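Local coordinates for protein lactate dehydrogenase (Eimeria maxima, PDB 6CT6) that probably catalyses the interconversion of pyruvate and lactate with NADH as cofactor, here held together with the substrate analogue oxamate, at residues 22-27 with 80-85; 109-114 with 129-134; 251-256 with 263-268. All coordinates share one frame; numbering follows the deposited sequence.

Interaction 1: 22-27 with 80-85. With NAI (1,4-dihydronicotinamide adenine dinucleotide), chain D.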
loop_
_atom_site.group_PDB
_atom_site.type_symbol
_atom_site.label_atom_id
_atom_site.label_comp_id
_atom_site.label_asym_id
_atom_site.label_seq_id
_atom_site.Cartn_x
_atom_site.Cartn_y
_atom_site.Cartn_z
ATOM N N GLY B 22 5.568 0.819 5.415
ATOM C CA GLY B 22 4.713 -0.294 5.030
ATOM C C GLY B 22 4.403 -0.287 3.546
ATOM O O GLY B 22 4.422 -1.329 2.889
ATOM N N THR B 23 4.100 0.893 3.004
ATOM C CA THR B 23 3.878 1.033 1.570
ATOM C C THR B 23 5.065 0.505 0.773
ATOM O O THR B 23 4.889 -0.201 -0.227
ATOM C CB THR B 23 3.613 2.504 1.233
ATOM O OG1 THR B 23 2.381 2.918 1.834
ATOM C CG2 THR B 23 3.545 2.732 -0.276
ATOM N N MET B 24 6.284 0.842 1.197
ATOM C CA MET B 24 7.468 0.426 0.452
ATOM C C MET B 24 7.694 -1.078 0.562
ATOM O O MET B 24 8.120 -1.719 -0.406
ATOM C CB MET B 24 8.690 1.202 0.945
ATOM C CG MET B 24 8.627 2.697 0.636
ATOM S SD MET B 24 10.118 3.617 1.073
ATOM C CE MET B 24 10.174 3.402 2.855
ATOM N N ALA B 25 7.415 -1.660 1.730
ATOM C CA ALA B 25 7.526 -3.109 1.877
ATOM C C ALA B 25 6.524 -3.825 0.981
ATOM O O ALA B 25 6.843 -4.853 0.372
ATOM C CB ALA B 25 7.314 -3.500 3.340
ATOM N N PHE B 26 5.302 -3.299 0.901
ATOM C CA PHE B 26 4.299 -3.819 -0.021
ATOM C C PHE B 26 4.821 -3.817 -1.455
ATOM O O PHE B 26 4.645 -4.792 -2.194
ATOM C CB PHE B 26 3.031 -2.973 0.112
ATOM C CG PHE B 26 1.822 -3.525 -0.596
ATOM C CD1 PHE B 26 1.569 -4.888 -0.654
ATOM C CD2 PHE B 26 0.903 -2.658 -1.166
ATOM C CE1 PHE B 26 0.433 -5.364 -1.293
ATOM C CE2 PHE B 26 -0.224 -3.128 -1.799
ATOM C CZ PHE B 26 -0.464 -4.479 -1.865
ATOM N N LEU B 27 5.474 -2.722 -1.865
ATOM C CA LEU B 27 5.999 -2.629 -3.224
ATOM C C LEU B 27 7.083 -3.669 -3.479
ATOM O O LEU B 27 7.163 -4.234 -4.578
ATOM C CB LEU B 27 6.539 -1.221 -3.475
ATOM C CG LEU B 27 5.476 -0.139 -3.683
ATOM C CD1 LEU B 27 6.077 1.238 -3.472
ATOM C CD2 LEU B 27 4.865 -0.245 -5.070
ATOM N N VAL B 80 20.414 -1.686 0.598
ATOM C CA VAL B 80 19.787 -0.370 0.557
ATOM C C VAL B 80 19.089 -0.134 1.889
ATOM O O VAL B 80 18.507 -1.056 2.469
ATOM C CB VAL B 80 18.787 -0.253 -0.615
ATOM C CG1 VAL B 80 18.065 1.089 -0.584
ATOM C CG2 VAL B 80 19.499 -0.437 -1.948
ATOM N N VAL B 81 19.151 1.105 2.375
ATOM C CA VAL B 81 18.443 1.529 3.579
ATOM C C VAL B 81 17.578 2.726 3.200
ATOM O O VAL B 81 18.085 3.709 2.645
ATOM C CB VAL B 81 19.409 1.895 4.720
ATOM C CG1 VAL B 81 18.636 2.334 5.962
ATOM C CG2 VAL B 81 20.328 0.725 5.063
ATOM N N ILE B 82 16.281 2.640 3.489
ATOM C CA ILE B 82 15.348 3.744 3.264
ATOM C C ILE B 82 14.782 4.156 4.618
ATOM O O ILE B 82 14.174 3.337 5.320
ATOM C CB ILE B 82 14.223 3.368 2.285
ATOM C CG1 ILE B 82 14.796 2.690 1.031
ATOM C CG2 ILE B 82 13.459 4.618 1.881
ATOM C CD1 ILE B 82 13.741 2.204 0.039
ATOM N N ILE B 83 14.966 5.427 4.977
ATOM C CA ILE B 83 14.713 5.924 6.329
ATOM C C ILE B 83 13.422 6.731 6.337
ATOM O O ILE B 83 13.309 7.746 5.636
ATOM C CB ILE B 83 15.876 6.785 6.846
ATOM C CG1 ILE B 83 17.172 5.980 6.902
ATOM C CG2 ILE B 83 15.558 7.344 8.237
ATOM C CD1 ILE B 83 18.419 6.844 6.993
ATOM N N THR B 84 12.462 6.298 7.151
ATOM C CA THR B 84 11.291 7.101 7.478
ATOM C C THR B 84 11.137 7.288 8.985
ATOM O O THR B 84 10.078 7.732 9.442
ATOM C CB THR B 84 10.027 6.467 6.890
ATOM O OG1 THR B 84 9.853 5.144 7.408
ATOM C CG2 THR B 84 10.092 6.418 5.364
ATOM N N ALA B 85 12.169 6.960 9.761
ATOM C CA ALA B 85 12.091 7.035 11.214
ATOM C C ALA B 85 11.847 8.463 11.686
ATOM O O ALA B 85 12.346 9.427 11.099
ATOM C CB ALA B 85 13.386 6.503 11.831
HETATM P PA NAI D . 4.852 7.402 10.554
HETATM O O1A NAI D . 4.713 8.057 11.910
HETATM O O2A NAI D . 3.698 6.612 9.984
HETATM O O5B NAI D . 6.133 6.434 10.624
HETATM C C5B NAI D . 7.313 6.831 11.315
HETATM C C4B NAI D . 7.843 5.618 12.059
HETATM O O4B NAI D . 9.183 5.820 12.516
HETATM C C3B NAI D . 7.008 5.295 13.295
HETATM O O3B NAI D . 6.432 3.995 13.152
HETATM C C2B NAI D . 7.988 5.343 14.451
HETATM O O2B NAI D . 7.725 4.353 15.447
HETATM C C1B NAI D . 9.295 5.082 13.727
HETATM N N9A NAI D . 10.519 5.439 14.477
HETATM C C8A NAI D . 10.708 6.389 15.417
HETATM N N7A NAI D . 11.999 6.366 15.848
HETATM C C5A NAI D . 12.639 5.386 15.182
HETATM C C6A NAI D . 13.999 4.814 15.136
HETATM N N6A NAI D . 14.984 5.296 15.921
HETATM N N1A NAI D . 14.228 3.790 14.282
HETATM C C2A NAI D . 13.265 3.290 13.485
HETATM N N3A NAI D . 12.011 3.763 13.479
HETATM C C4A NAI D . 11.653 4.784 14.286
HETATM O O3 NAI D . 5.299 8.537 9.492
HETATM P PN NAI D . 5.255 8.387 7.882
HETATM O O1N NAI D . 3.888 8.805 7.397
HETATM O O2N NAI D . 5.813 7.036 7.498
HETATM O O5D NAI D . 6.300 9.534 7.450
HETATM C C5D NAI D . 7.666 9.404 7.827
HETATM C C4D NAI D . 8.471 10.651 7.488
HETATM O O4D NAI D . 8.448 10.915 6.079
HETATM C C3D NAI D . 7.902 11.882 8.175
HETATM O O3D NAI D . 8.982 12.651 8.710
HETATM C C2D NAI D . 7.209 12.634 7.062
HETATM O O2D NAI D . 7.117 14.039 7.301
HETATM C C1D NAI D . 8.123 12.296 5.897
HETATM N N1N NAI D . 7.592 12.551 4.551
HETATM C C2N NAI D . 8.498 12.946 3.655
HETATM C C3N NAI D . 8.176 13.214 2.343
HETATM C C7N NAI D . 9.284 13.661 1.435
HETATM O O7N NAI D . 10.441 13.525 1.803
HETATM N N7N NAI D . 8.993 14.210 0.263
HETATM C C4N NAI D . 6.764 13.067 1.843
HETATM C C5N NAI D . 5.864 12.631 2.908
HETATM C C6N NAI D . 6.309 12.383 4.206
#
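Met24 reaches from helix 19-31 onto Ile82 of strand 80-83, and its thioether end does all the touching on the helix side. The tight part is here: SD sits 3.6 Å from Ile82 CG2, and Met24 CE also comes within 3.6 Å of Ile82 CG2, so the last two atoms of the methionine rest together against one methyl. The two side chains pass each other at a slant. Met24 runs extended as far as SD and then folds at its last torsion (chi3 -63°), which swings CE toward the Thr84 end of the strand. The branch Ile82 CG2 stands anti to its own backbone N and meets the sulfur, while Ile82 CD1 lies a little farther off, at 4.0 Å from Met24 SD.

Toward the cofactor the fit slackens. Met24 CE and Thr84 CG2 point at each other tip to tip, 3.9 Å apart, with no polar bond between helix and strand. No solvent side appears, because all three touching residues are buried; instead NADH lies beyond Thr84. Thr84 O comes within 3.3 Å of NADH C5D, and Ala85 CB lies against the adenine, 3.5 Å from NADH C4A. Helix 19-31 begins within a GxGxxG-type turn (Gly16, Gly18, Gly21), consistent with the Rossmann fold of this domain, and residues of that turn touch the Thr84 side chain.

Around this contact, strand 80-83 hydrogen-bonds to strand 11-15 on one edge and strand 126-129 on the other, and Leu14 touches both Met24 and Ile82. Ile251 of helix 244-259 packs on Met24, helix 45-59 covers Ala25 and Phe26, and the ring of Phe26 meets Tyr244 of the second subunit.

Interaction 2: 109-114 with 129-134. With NAI (1,4-dihydronicotinamide adenine dinucleotide), chain D.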
loop_
_atom_site.group_PDB
_atom_site.type_symbol
_atom_site.label_atom_id
_atom_site.label_comp_id
_atom_site.label_asym_id
_atom_site.label_seq_id
_atom_site.Cartn_x
_atom_site.Cartn_y
_atom_site.Cartn_z
ATOM N N LYS B 109 17.939 13.958 16.458
ATOM C CA LYS B 109 18.617 12.983 17.309
ATOM C C LYS B 109 18.334 11.559 16.850
ATOM O O LYS B 109 19.207 10.689 16.940
ATOM C CB LYS B 109 18.203 13.172 18.771
ATOM C CG LYS B 109 18.665 14.492 19.369
ATOM C CD LYS B 109 18.724 14.442 20.889
ATOM C CE LYS B 109 19.144 15.787 21.463
ATOM N NZ LYS B 109 20.481 16.232 20.978
ATOM N N ILE B 110 17.122 11.301 16.354
ATOM C CA ILE B 110 16.814 9.984 15.801
ATOM C C ILE B 110 17.674 9.714 14.573
ATOM O O ILE B 110 18.214 8.615 14.403
ATOM C CB ILE B 110 15.310 9.880 15.481
ATOM C CG1 ILE B 110 14.501 9.877 16.779
ATOM C CG2 ILE B 110 15.011 8.624 14.660
ATOM C CD1 ILE B 110 13.004 10.034 16.583
ATOM N N MET B 111 17.819 10.715 13.700
ATOM C CA MET B 111 18.654 10.549 12.513
ATOM C C MET B 111 20.082 10.169 12.880
ATOM O O MET B 111 20.741 9.441 12.129
ATOM C CB MET B 111 18.657 11.836 11.688
ATOM C CG MET B 111 17.328 12.174 11.030
ATOM S SD MET B 111 16.724 10.921 9.874
ATOM C CE MET B 111 15.664 9.931 10.927
ATOM N N ARG B 112 20.578 10.643 14.025
ATOM C CA ARG B 112 21.959 10.369 14.401
ATOM C C ARG B 112 22.119 8.981 15.010
ATOM O O ARG B 112 23.169 8.354 14.829
ATOM C CB ARG B 112 22.455 11.460 15.351
ATOM C CG ARG B 112 22.655 12.795 14.636
ATOM C CD ARG B 112 22.918 13.952 15.580
ATOM N NE ARG B 112 23.139 15.198 14.844
ATOM C CZ ARG B 112 22.974 16.416 15.351
ATOM N NH1 ARG B 112 22.570 16.573 16.607
ATOM N NH2 ARG B 112 23.202 17.484 14.600
ATOM N N GLU B 113 21.101 8.476 15.714
ATOM C CA GLU B 113 21.106 7.070 16.106
ATOM C C GLU B 113 21.077 6.168 14.873
ATOM O O GLU B 113 21.811 5.178 14.796
ATOM C CB GLU B 113 19.912 6.764 17.016
ATOM C CG GLU B 113 19.791 7.645 18.261
ATOM C CD GLU B 113 20.925 7.441 19.249
ATOM O OE1 GLU B 113 21.505 6.336 19.281
ATOM O OE2 GLU B 113 21.233 8.391 19.998
ATOM N N VAL B 114 20.224 6.497 13.898
ATOM C CA VAL B 114 20.135 5.695 12.677
ATOM C C VAL B 114 21.468 5.710 11.938
ATOM O O VAL B 114 21.982 4.663 11.523
ATOM C CB VAL B 114 18.983 6.199 11.784
ATOM C CG1 VAL B 114 19.040 5.565 10.392
ATOM C CG2 VAL B 114 17.644 5.897 12.432
ATOM N N ASN B 129 17.024 8.864 2.417
ATOM C CA ASN B 129 16.255 9.414 3.526
ATOM C C ASN B 129 14.966 10.045 3.025
ATOM O O ASN B 129 14.923 10.622 1.935
ATOM C CB ASN B 129 17.042 10.459 4.316
ATOM C CG ASN B 129 16.258 10.982 5.505
ATOM O OD1 ASN B 129 15.986 10.240 6.448
ATOM N ND2 ASN B 129 15.867 12.253 5.456
ATOM N N ILE B 130 13.920 9.940 3.841
ATOM C CA ILE B 130 12.631 10.549 3.540
ATOM C C ILE B 130 12.233 11.489 4.676
ATOM O O ILE B 130 11.539 12.484 4.449
ATOM C CB ILE B 130 11.556 9.469 3.301
ATOM C CG1 ILE B 130 11.949 8.575 2.119
ATOM C CG2 ILE B 130 10.200 10.112 3.033
ATOM C CD1 ILE B 130 11.069 7.345 1.949
ATOM N N THR B 131 12.688 11.201 5.898
ATOM C CA THR B 131 12.240 11.946 7.075
ATOM C C THR B 131 12.463 13.449 6.910
ATOM O O THR B 131 13.544 13.892 6.509
ATOM C CB THR B 131 12.976 11.441 8.319
ATOM O OG1 THR B 131 12.700 10.049 8.510
ATOM C CG2 THR B 131 12.549 12.215 9.567
ATOM N N ASN B 132 11.435 14.231 7.241
ATOM C CA ASN B 132 11.482 15.697 7.149
ATOM C C ASN B 132 12.051 16.363 8.408
ATOM O O ASN B 132 12.017 15.771 9.488
ATOM C CB ASN B 132 10.080 16.253 6.895
ATOM C CG ASN B 132 9.705 16.257 5.429
ATOM O OD1 ASN B 132 10.535 16.529 4.563
ATOM N ND2 ASN B 132 8.441 15.956 5.145
ATOM N N PRO B 133 12.574 17.600 8.277
ATOM C CA PRO B 133 12.828 18.348 7.040
ATOM C C PRO B 133 13.929 17.696 6.216
ATOM O O PRO B 133 15.068 17.551 6.662
ATOM C CB PRO B 133 13.248 19.737 7.535
ATOM C CG PRO B 133 13.694 19.529 8.926
ATOM C CD PRO B 133 12.840 18.428 9.462
ATOM N N LEU B 134 13.554 17.324 4.995
ATOM C CA LEU B 134 14.311 16.341 4.226
ATOM C C LEU B 134 15.774 16.746 4.076
ATOM O O LEU B 134 16.682 15.941 4.318
ATOM C CB LEU B 134 13.639 16.167 2.864
ATOM C CG LEU B 134 14.002 15.001 1.944
ATOM C CD1 LEU B 134 14.897 15.496 0.827
ATOM C CD2 LEU B 134 14.650 13.843 2.692
HETATM P PA NAI D . 4.852 7.402 10.554
HETATM O O1A NAI D . 4.713 8.057 11.910
HETATM O O2A NAI D . 3.698 6.612 9.984
HETATM O O5B NAI D . 6.133 6.434 10.624
HETATM C C5B NAI D . 7.313 6.831 11.315
HETATM C C4B NAI D . 7.843 5.618 12.059
HETATM O O4B NAI D . 9.183 5.820 12.516
HETATM C C3B NAI D . 7.008 5.295 13.295
HETATM O O3B NAI D . 6.432 3.995 13.152
HETATM C C2B NAI D . 7.988 5.343 14.451
HETATM O O2B NAI D . 7.725 4.353 15.447
HETATM C C1B NAI D . 9.295 5.082 13.727
HETATM N N9A NAI D . 10.519 5.439 14.477
HETATM C C8A NAI D . 10.708 6.389 15.417
HETATM N N7A NAI D . 11.999 6.366 15.848
HETATM C C5A NAI D . 12.639 5.386 15.182
HETATM C C6A NAI D . 13.999 4.814 15.136
HETATM N N6A NAI D . 14.984 5.296 15.921
HETATM N N1A NAI D . 14.228 3.790 14.282
HETATM C C2A NAI D . 13.265 3.290 13.485
HETATM N N3A NAI D . 12.011 3.763 13.479
HETATM C C4A NAI D . 11.653 4.784 14.286
HETATM O O3 NAI D . 5.299 8.537 9.492
HETATM P PN NAI D . 5.255 8.387 7.882
HETATM O O1N NAI D . 3.888 8.805 7.397
HETATM O O2N NAI D . 5.813 7.036 7.498
HETATM O O5D NAI D . 6.300 9.534 7.450
HETATM C C5D NAI D . 7.666 9.404 7.827
HETATM C C4D NAI D . 8.471 10.651 7.488
HETATM O O4D NAI D . 8.448 10.915 6.079
HETATM C C3D NAI D . 7.902 11.882 8.175
HETATM O O3D NAI D . 8.982 12.651 8.710
HETATM C C2D NAI D . 7.209 12.634 7.062
HETATM O O2D NAI D . 7.117 14.039 7.301
HETATM C C1D NAI D . 8.123 12.296 5.897
HETATM N N1N NAI D . 7.592 12.551 4.551
HETATM C C2N NAI D . 8.498 12.946 3.655
HETATM C C3N NAI D . 8.176 13.214 2.343
HETATM C C7N NAI D . 9.284 13.661 1.435
HETATM O O7N NAI D . 10.441 13.525 1.803
HETATM N N7N NAI D . 8.993 14.210 0.263
HETATM C C4N NAI D . 6.764 13.067 1.843
HETATM C C5N NAI D . 5.864 12.631 2.908
HETATM C C6N NAI D . 6.309 12.383 4.206
#
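The amide of Asn129 meets Met111 at its oxygen end: Met111 SD stands 3.6 Å from Asn129 OD1, raised well out of the amide plane. The other end of that amide is tied down, Asn129 ND2 giving a hydrogen bond of 3.0 Å to Thr131 O on a carbonyl lone pair. The dihydronicotinamide ring of NADH has a different partner over each face near C2N: Ile130 CG2 on one, and Asn132 ND2 on the opposite one, each 3.4 Å from NADH C2N. The adenine has Ile110 CG2 3.6 Å from NADH N6A, over the same face that Ala85 CB approaches.

Helix 104-121 is the crossover of a Rossmann beta-alpha-beta unit, joining the neighbouring parallel strands 80-83 and 126-129, and Met111 is the residue of 109-114 that reaches the 129-134 loop. Bent at chi2 (-60°) as well as chi3, its chain curls so that CE meets the end of Thr131, 3.8 Å from Thr131 OG1. That hydroxyl is engaged with Ala85 O. Beyond it the backbone turns through a cis peptide before Pro133, at the N-cap of helix 134-145. Asn132 N binds NADH O3D at 3.3 Å, Asn132 ND2 binds NADH O2D at 3.2 Å, and the same ND2 also hydrogen-bonds to oxamate.

Interaction 3: 251-256 with 263-268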
loop_
_atom_site.group_PDB
_atom_site.type_symbol
_atom_site.label_atom_id
_atom_site.label_comp_id
_atom_site.label_asym_id
_atom_site.label_seq_id
_atom_site.Cartn_x
_atom_site.Cartn_y
_atom_site.Cartn_z
ATOM N N ILE B 251 11.093 3.941 -3.728
ATOM C CA ILE B 251 11.391 2.582 -4.173
ATOM C C ILE B 251 11.957 2.591 -5.589
ATOM O O ILE B 251 12.847 1.798 -5.919
ATOM C CB ILE B 251 10.133 1.702 -4.056
ATOM C CG1 ILE B 251 9.920 1.265 -2.595
ATOM C CG2 ILE B 251 10.212 0.479 -4.967
ATOM C CD1 ILE B 251 10.949 0.262 -2.069
ATOM N N LEU B 252 11.464 3.483 -6.449
ATOM C CA LEU B 252 12.017 3.571 -7.797
ATOM C C LEU B 252 13.474 4.012 -7.760
ATOM O O LEU B 252 14.293 3.527 -8.549
ATOM C CB LEU B 252 11.183 4.523 -8.661
ATOM C CG LEU B 252 9.769 4.052 -9.020
ATOM C CD1 LEU B 252 9.086 5.036 -9.962
ATOM C CD2 LEU B 252 9.786 2.653 -9.635
ATOM N N MET B 253 13.820 4.915 -6.838
ATOM C CA MET B 253 15.217 5.310 -6.678
ATOM C C MET B 253 16.063 4.121 -6.242
ATOM O O MET B 253 17.146 3.877 -6.788
ATOM C CB MET B 253 15.327 6.449 -5.665
ATOM C CG MET B 253 14.649 7.742 -6.101
ATOM S SD MET B 253 14.413 8.919 -4.742
ATOM C CE MET B 253 16.109 9.238 -4.263
ATOM N N ALA B 254 15.573 3.356 -5.262
ATOM C CA ALA B 254 16.295 2.173 -4.803
ATOM C C ALA B 254 16.441 1.152 -5.922
ATOM O O ALA B 254 17.477 0.488 -6.038
ATOM C CB ALA B 254 15.570 1.552 -3.611
ATOM N N GLU B 255 15.403 1.001 -6.746
ATOM C CA GLU B 255 15.466 0.058 -7.858
ATOM C C GLU B 255 16.525 0.479 -8.866
ATOM O O GLU B 255 17.235 -0.364 -9.424
ATOM C CB GLU B 255 14.097 -0.042 -8.528
ATOM C CG GLU B 255 14.023 -1.036 -9.668
ATOM C CD GLU B 255 12.683 -1.005 -10.372
ATOM O OE1 GLU B 255 12.246 0.098 -10.768
ATOM O OE2 GLU B 255 12.064 -2.076 -10.520
ATOM N N SER B 256 16.640 1.784 -9.112
ATOM C CA SER B 256 17.648 2.282 -10.038
ATOM C C SER B 256 19.052 1.949 -9.549
ATOM O O SER B 256 19.928 1.600 -10.348
ATOM C CB SER B 256 17.476 3.792 -10.224
ATOM O OG SER B 256 18.175 4.256 -11.368
ATOM N N ARG B 263 18.585 5.891 -14.119
ATOM C CA ARG B 263 17.480 6.817 -14.311
ATOM C C ARG B 263 17.775 8.143 -13.619
ATOM O O ARG B 263 18.583 8.228 -12.691
ATOM C CB ARG B 263 16.168 6.242 -13.774
ATOM C CG ARG B 263 15.393 5.415 -14.779
ATOM C CD ARG B 263 14.028 5.020 -14.232
ATOM N NE ARG B 263 13.149 6.171 -14.044
ATOM C CZ ARG B 263 11.863 6.081 -13.716
ATOM N NH1 ARG B 263 11.301 4.892 -13.546
ATOM N NH2 ARG B 263 11.136 7.177 -13.562
ATOM N N LEU B 264 17.093 9.183 -14.080
ATOM C CA LEU B 264 17.268 10.531 -13.560
ATOM C C LEU B 264 16.176 10.833 -12.540
ATOM O O LEU B 264 14.986 10.669 -12.828
ATOM C CB LEU B 264 17.236 11.549 -14.699
ATOM C CG LEU B 264 17.566 12.998 -14.347
ATOM C CD1 LEU B 264 18.203 13.674 -15.548
ATOM C CD2 LEU B 264 16.323 13.755 -13.907
ATOM N N PHE B 265 16.589 11.277 -11.355
ATOM C CA PHE B 265 15.678 11.661 -10.283
ATOM C C PHE B 265 16.134 12.992 -9.707
ATOM O O PHE B 265 17.314 13.153 -9.382
ATOM C CB PHE B 265 15.647 10.627 -9.149
ATOM C CG PHE B 265 15.255 9.240 -9.575
ATOM C CD1 PHE B 265 13.921 8.873 -9.656
ATOM C CD2 PHE B 265 16.223 8.288 -9.849
ATOM C CE1 PHE B 265 13.565 7.589 -10.029
ATOM C CE2 PHE B 265 15.873 7.003 -10.221
ATOM C CZ PHE B 265 14.545 6.654 -10.311
ATOM N N VAL B 266 15.208 13.937 -9.563
ATOM C CA VAL B 266 15.484 15.093 -8.714
ATOM C C VAL B 266 15.519 14.590 -7.273
ATOM O O VAL B 266 14.500 14.141 -6.742
ATOM C CB VAL B 266 14.441 16.202 -8.893
ATOM C CG1 VAL B 266 14.789 17.395 -8.005
ATOM C CG2 VAL B 266 14.351 16.628 -10.351
ATOM N N SER B 267 16.692 14.645 -6.649
ATOM C CA SER B 267 16.892 14.120 -5.307
ATOM C C SER B 267 17.757 15.097 -4.523
ATOM O O SER B 267 18.520 15.881 -5.095
ATOM C CB SER B 267 17.551 12.734 -5.338
ATOM O OG SER B 267 16.891 11.871 -6.252
ATOM N N SER B 268 17.631 15.044 -3.200
ATOM C CA SER B 268 18.461 15.875 -2.334
ATOM C C SER B 268 19.870 15.294 -2.289
ATOM O O SER B 268 20.089 14.219 -1.721
ATOM C CB SER B 268 17.847 15.958 -0.938
ATOM O OG SER B 268 18.579 16.851 -0.118
#
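Met253 lays its CG over the Phe265 ring because its first torsion turns CG anti to the carbonyl carbon (chi1 -64°), while the bend at chi3 (62°) carries CE onward to Ser267. CG stands 3.9 Å from the centroid of the Phe265 ring, almost on its normal, a CH-pi contact. The sulfur follows more obliquely as a Met-aromatic contact, and Met253 CE ends 3.4 Å from Ser267 OG.

Ser256 approaches the same ring from its edge, CB 3.6 Å from Phe265 CE2. Its OG accepts a fairly straight hydrogen bond of 3.2 Å from Arg263 N and donates to Ile288 O, so this buried hydroxyl ties the helix to two strands. In the alpha/beta C-terminal domain of the lactate/malate dehydrogenase family, helix 244-259 and strand 263-272 follow each other and run obliquely antiparallel, their short axes at 141°; the strand pairs with 281-289 and, farther along, with 152-155. Leu252 CB adds apolar contact 4.1 Å from Phe265 CE1. At the partly exposed Arg263, Leu252 CD1 comes within 4.2 Å of Arg263 NH1, and Phe265 CE1 lies above one face of that guanidinium, displaced toward its border.

Interactions 1 and 2 both lie in the NAD-binding domain and touch NADH mainly through the segments that follow neighbouring strands, with Ile110 adding a contact from helix 104-121. A probable hydrogen bond, Ile83 O to Ile130 N at 2.9 Å, joins them. Interaction 3 belongs to the C-terminal domain, but Val80 packs on Ala254 and Leu134 on Ser268, and strand 263-272 shares the sheet of strand 80-83. All three are buried; only interaction 3 has a partly exposed touching residue, Arg263. A methionine takes part in each, and Phe265 is the central group of interaction 3. The first is wholly apolar, the second sets a sulfur by an amide oxygen and a methyl by a hydroxyl, and the third combines an aromatic face with a cross-segment hydrogen bond.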